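Long-range contacts in extrinsic protein in photosystem II (Chaetoceros gracilis, PDB 4K7B), which is an extrinsic protein of photosystem II in a marine diatom, and probably helps to support oxygen evolution there: residues D18-L23 with N90-L95; K33-E38 with E66-I71. All coordinates share one frame; numbering follows the deposited sequence.

Both contacts belong to one all-helical domain of the PsbQ-like clan, and their centres lie about 14 Å apart. Contact 1 joins the end of helix 6-21 to the loop that follows helix 76-89. Contact 2 pairs the short helix 32-37 with helix 54-73. Along the chain both segments of contact 2 fall between those of contact 1, so the outer pair brackets the inner one. They meet directly. R19 NE of contact 1 and E38 OE2 of contact 2 form a salt bridge of 2.6 Å, and L23 packs on A34, I35 and E38. Together they tie the end of helix 6-21, the short helix 32-37, helix 54-73 and the loop after helix 76-89 into one compact bundle.

Contact 1 of 2, residues D18-L23 with N90-L95; sequences DRIAAL and NEIRPL. With SO4 (sulfate ion), chain C.
A21 sits between I92 and L95, where the loop after helix 76-89 folds back over the end of helix 6-21. This closes one part of a PsbQ-like helical bundle. A Schellman motif ends helix 76-89, with E91 at C-prime and I92 N bonded to M87 O. The chain then turns toward A21. A21 CB points at the loop and lies 3.5 Å from R93 O. On one side it meets I92 CG2 at 4.3 Å, and on the other L95 CG at 3.9 Å. L95 has CG anti to its carbonyl carbon (chi1 -73°). This lays CD1 over the backbone of the last turn, 3.8 Å from both D18 O and A22 N, which are bonded to each other. Deeper in, I20 and I92 touch through their CD1 methyls at 4.2 Å. F45 and Y86 pack on both of them. R19 points away from the loop. Its chain bends at chi3 (52°), and two N-H groups reach a sulfate, probably from the crystallisation liquor. NH2 meets O4 in the guanidinium plane, while NH1 takes O1; N40 also binds this ion. NE forms a salt bridge with E38. A leucine in place of R19 would probably leave the E38 carboxylate without its mate and the sulfate with a weaker hold. A water bridges the two segments: it donates to A21 O at 3.0 Å and accepts from L95 N at 2.8 Å.

Contact 2 of 2, residues K33-E38 with E66-I71; sequences KAIAEE and EIFKAI
Around I35 and I71, helices 33-37 and 66-71 run roughly antiparallel, with 148° between their directions and 11.1 Å between their axes at closest approach. The backbones come nearest at A36 and F68, whose CA atoms are 8.1 Å apart. Side chains fill the gap, and the contact is apolar helix packing. I35 points toward the other helix and does much of the touching. Its CG2 methyl, anti to the backbone N, meets I71 CD1 at 3.7 Å. The two isoleucines cross obliquely. I71 is extended at chi2 (173°), which carries CD1 forward to the I35 branch. The same I35 CG2 also reaches I67 CG2 at 4.2 Å, so one methyl touches I67 and I71, one helical turn apart, and F68 CZ as well. F68 starts off beside the interface, but its ring reaches across it. CE1 comes edge-on to the backbone of helix 33-37, 3.9 Å from A36 CA. CZ lies at the same distance from I35 O. One face of the ring is covered from within its own helix: I71 CD1 stands 4.0 Å above the plane, over the centre. That methyl therefore fills the corner between the F68 ring and I35. E38 ends the segment as N-cap of helix 39-49. Helix 76-89 continues the core, with V79 against I35 and A70, and A82 and Y86 against I67. From helix 39-49, F42 packs on both I35 and I67 and K39 touches F68, while V27 of helix 24-29 packs against I35.

Contact 1 of 2, residues D18-L23 with N90-L95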
# COMPACT_ATOMS: atom_id res chain seq x y z
N ASP A 18 6.14 2.93 1.95
CA ASP A 18 6.57 3.17 0.57
C ASP A 18 6.32 1.95 -0.31
O ASP A 18 5.91 2.11 -1.48
CB ASP A 18 8.04 3.60 0.49
CG ASP A 18 8.27 5.01 1.01
OD1 ASP A 18 7.29 5.73 1.31
OD2 ASP A 18 9.46 5.39 1.11
N ARG A 19 6.54 0.75 0.22
CA ARG A 19 6.19 -0.46 -0.55
C ARG A 19 4.71 -0.47 -0.91
O ARG A 19 4.32 -0.85 -2.03
CB ARG A 19 6.59 -1.73 0.20
CG ARG A 19 8.09 -1.98 0.20
CD ARG A 19 8.53 -3.18 1.05
NE ARG A 19 7.81 -4.41 0.71
CZ ARG A 19 8.00 -5.59 1.31
NH1 ARG A 19 8.91 -5.70 2.27
NH2 ARG A 19 7.29 -6.66 0.95
N ILE A 20 3.87 -0.05 0.02
CA ILE A 20 2.44 -0.02 -0.23
C ILE A 20 2.06 1.08 -1.25
O ILE A 20 1.27 0.83 -2.16
CB ILE A 20 1.65 0.12 1.09
CG1 ILE A 20 1.88 -1.14 1.94
CG2 ILE A 20 0.19 0.39 0.84
CD1 ILE A 20 1.53 -0.97 3.41
N ALA A 21 2.65 2.25 -1.12
CA ALA A 21 2.36 3.33 -2.05
C ALA A 21 2.79 2.98 -3.46
O ALA A 21 2.16 3.40 -4.43
CB ALA A 21 3.05 4.62 -1.59
N ALA A 22 3.87 2.21 -3.57
CA ALA A 22 4.41 1.83 -4.87
C ALA A 22 3.46 0.92 -5.65
O ALA A 22 3.67 0.70 -6.85
CB ALA A 22 5.78 1.15 -4.71
N LEU A 23 2.45 0.39 -4.98
CA LEU A 23 1.45 -0.45 -5.65
C LEU A 23 0.46 0.33 -6.52
O LEU A 23 -0.39 -0.29 -7.14
CB LEU A 23 0.67 -1.29 -4.63
CG LEU A 23 1.51 -2.36 -3.94
CD1 LEU A 23 0.76 -2.95 -2.75
CD2 LEU A 23 1.90 -3.44 -4.93
N ASN A 90 -4.28 5.67 7.08
CA ASN A 90 -3.01 5.41 7.76
C ASN A 90 -1.91 6.42 7.46
O ASN A 90 -0.76 6.22 7.83
CB ASN A 90 -2.57 3.98 7.47
CG ASN A 90 -3.47 2.98 8.15
OD1 ASN A 90 -3.42 2.83 9.37
ND2 ASN A 90 -4.35 2.35 7.38
N GLU A 91 -2.30 7.51 6.79
CA GLU A 91 -1.38 8.59 6.46
C GLU A 91 -0.20 8.10 5.64
O GLU A 91 0.93 8.56 5.81
CB GLU A 91 -0.90 9.34 7.71
CG GLU A 91 -1.99 10.12 8.41
CD GLU A 91 -1.43 11.27 9.23
OE1 GLU A 91 -0.36 11.10 9.84
OE2 GLU A 91 -2.06 12.35 9.25
N ILE A 92 -0.46 7.14 4.76
CA ILE A 92 0.56 6.72 3.81
C ILE A 92 0.35 7.57 2.57
O ILE A 92 -0.71 7.53 1.95
CB ILE A 92 0.43 5.24 3.43
CG1 ILE A 92 0.49 4.36 4.68
CG2 ILE A 92 1.53 4.86 2.45
CD1 ILE A 92 0.15 2.89 4.40
N ARG A 93 1.37 8.36 2.23
CA ARG A 93 1.24 9.29 1.14
C ARG A 93 1.61 8.63 -0.18
O ARG A 93 2.48 7.78 -0.22
CB ARG A 93 2.10 10.53 1.41
CG ARG A 93 1.62 11.26 2.67
CD ARG A 93 2.47 12.47 3.01
NE ARG A 93 1.79 13.30 4.01
CZ ARG A 93 1.85 13.09 5.32
NH1 ARG A 93 2.57 12.09 5.80
NH2 ARG A 93 1.19 13.89 6.15
N PRO A 94 0.92 9.00 -1.26
CA PRO A 94 1.32 8.47 -2.56
C PRO A 94 2.73 8.91 -2.94
O PRO A 94 3.27 9.85 -2.35
CB PRO A 94 0.30 9.08 -3.53
CG PRO A 94 -0.87 9.45 -2.67
CD PRO A 94 -0.28 9.86 -1.36
N LEU A 95 3.34 8.21 -3.88
CA LEU A 95 4.68 8.58 -4.31
C LEU A 95 4.62 9.67 -5.40
O LEU A 95 3.59 9.86 -6.04
CB LEU A 95 5.48 7.33 -4.70
CG LEU A 95 5.90 6.51 -3.47
CD1 LEU A 95 6.30 5.08 -3.84
CD2 LEU A 95 7.02 7.21 -2.69
S SO4 C . 9.48 -9.48 2.17
O1 SO4 C . 10.10 -8.27 2.73
O2 SO4 C . 10.22 -9.93 1.00
O3 SO4 C . 9.50 -10.53 3.20
O4 SO4 C . 8.09 -9.22 1.77
O HOH W 1 1.98 6.28 -5.34

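Contact 2 of 2, residues K33-E38 with E66-I71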
# COMPACT_ATOMS: atom_id res chain seq x y z
N LYS A 33 -1.75 -9.80 -8.26
CA LYS A 33 -0.58 -10.57 -7.84
C LYS A 33 0.47 -9.68 -7.16
O LYS A 33 1.07 -10.08 -6.17
CB LYS A 33 0.03 -11.30 -9.03
CG LYS A 33 1.34 -12.02 -8.75
CD LYS A 33 1.90 -12.59 -10.04
CE LYS A 33 3.41 -12.64 -10.03
NZ LYS A 33 3.91 -13.88 -9.36
N ALA A 34 0.70 -8.49 -7.69
CA ALA A 34 1.71 -7.60 -7.11
C ALA A 34 1.33 -7.20 -5.67
O ALA A 34 2.18 -7.11 -4.73
CB ALA A 34 1.87 -6.35 -7.98
N ILE A 35 0.03 -7.01 -5.49
CA ILE A 35 -0.49 -6.62 -4.19
C ILE A 35 -0.30 -7.80 -3.23
O ILE A 35 0.20 -7.62 -2.12
CB ILE A 35 -1.96 -6.21 -4.25
CG1 ILE A 35 -2.19 -5.12 -5.30
CG2 ILE A 35 -2.43 -5.73 -2.89
CD1 ILE A 35 -3.66 -4.75 -5.46
N ALA A 36 -0.69 -8.99 -3.66
CA ALA A 36 -0.50 -10.17 -2.83
C ALA A 36 0.97 -10.42 -2.50
O ALA A 36 1.30 -10.94 -1.43
CB ALA A 36 -1.11 -11.38 -3.50
N GLU A 37 1.85 -10.05 -3.42
CA GLU A 37 3.27 -10.21 -3.20
C GLU A 37 3.77 -9.21 -2.17
O GLU A 37 4.84 -9.41 -1.60
CB GLU A 37 4.04 -10.08 -4.52
CG GLU A 37 3.84 -11.29 -5.41
CD GLU A 37 4.58 -11.19 -6.73
OE1 GLU A 37 4.80 -10.05 -7.20
OE2 GLU A 37 4.93 -12.24 -7.29
N GLU A 38 3.01 -8.13 -1.94
CA GLU A 38 3.37 -7.23 -0.81
C GLU A 38 2.66 -7.45 0.56
O GLU A 38 2.64 -6.55 1.46
CB GLU A 38 3.20 -5.77 -1.23
CG GLU A 38 4.03 -5.37 -2.42
CD GLU A 38 5.49 -5.16 -2.10
OE1 GLU A 38 6.27 -4.99 -3.05
OE2 GLU A 38 5.87 -5.14 -0.91
N GLU A 66 -10.04 -5.80 3.91
CA GLU A 66 -10.94 -5.27 2.89
C GLU A 66 -10.28 -5.25 1.51
O GLU A 66 -10.91 -5.63 0.49
CB GLU A 66 -11.42 -3.87 3.26
CG GLU A 66 -12.64 -3.44 2.49
CD GLU A 66 -13.87 -4.24 2.86
OE1 GLU A 66 -14.76 -4.42 2.00
OE2 GLU A 66 -13.95 -4.71 4.01
N ILE A 67 -9.02 -4.81 1.46
CA ILE A 67 -8.28 -4.89 0.20
C ILE A 67 -8.28 -6.31 -0.36
O ILE A 67 -8.55 -6.54 -1.54
CB ILE A 67 -6.83 -4.39 0.35
CG1 ILE A 67 -6.82 -2.90 0.66
CG2 ILE A 67 -6.01 -4.69 -0.92
CD1 ILE A 67 -5.46 -2.41 1.10
N PHE A 68 -7.97 -7.28 0.50
CA PHE A 68 -7.90 -8.66 -0.01
C PHE A 68 -9.26 -9.31 -0.36
O PHE A 68 -9.34 -10.15 -1.26
CB PHE A 68 -6.98 -9.51 0.87
CG PHE A 68 -5.52 -9.23 0.64
CD1 PHE A 68 -4.75 -10.12 -0.08
CD2 PHE A 68 -4.95 -8.05 1.08
CE1 PHE A 68 -3.42 -9.86 -0.33
CE2 PHE A 68 -3.61 -7.77 0.84
CZ PHE A 68 -2.85 -8.69 0.12
N LYS A 69 -10.33 -8.86 0.30
CA LYS A 69 -11.70 -9.28 -0.03
C LYS A 69 -12.04 -8.77 -1.43
O LYS A 69 -12.60 -9.49 -2.28
CB LYS A 69 -12.69 -8.70 0.99
CG LYS A 69 -14.15 -9.05 0.77
CD LYS A 69 -15.00 -8.49 1.90
CE LYS A 69 -16.45 -8.96 1.82
NZ LYS A 69 -17.23 -8.49 3.00
N ALA A 70 -11.66 -7.51 -1.67
CA ALA A 70 -11.87 -6.94 -2.99
C ALA A 70 -11.06 -7.65 -4.07
O ALA A 70 -11.56 -7.88 -5.17
CB ALA A 70 -11.57 -5.45 -2.99
N ILE A 71 -9.81 -7.99 -3.75
CA ILE A 71 -8.99 -8.76 -4.67
C ILE A 71 -9.67 -10.07 -5.02
O ILE A 71 -9.73 -10.46 -6.19
CB ILE A 71 -7.60 -9.03 -4.09
CG1 ILE A 71 -6.77 -7.75 -4.10
CG2 ILE A 71 -6.89 -10.14 -4.88
CD1 ILE A 71 -5.45 -7.88 -3.39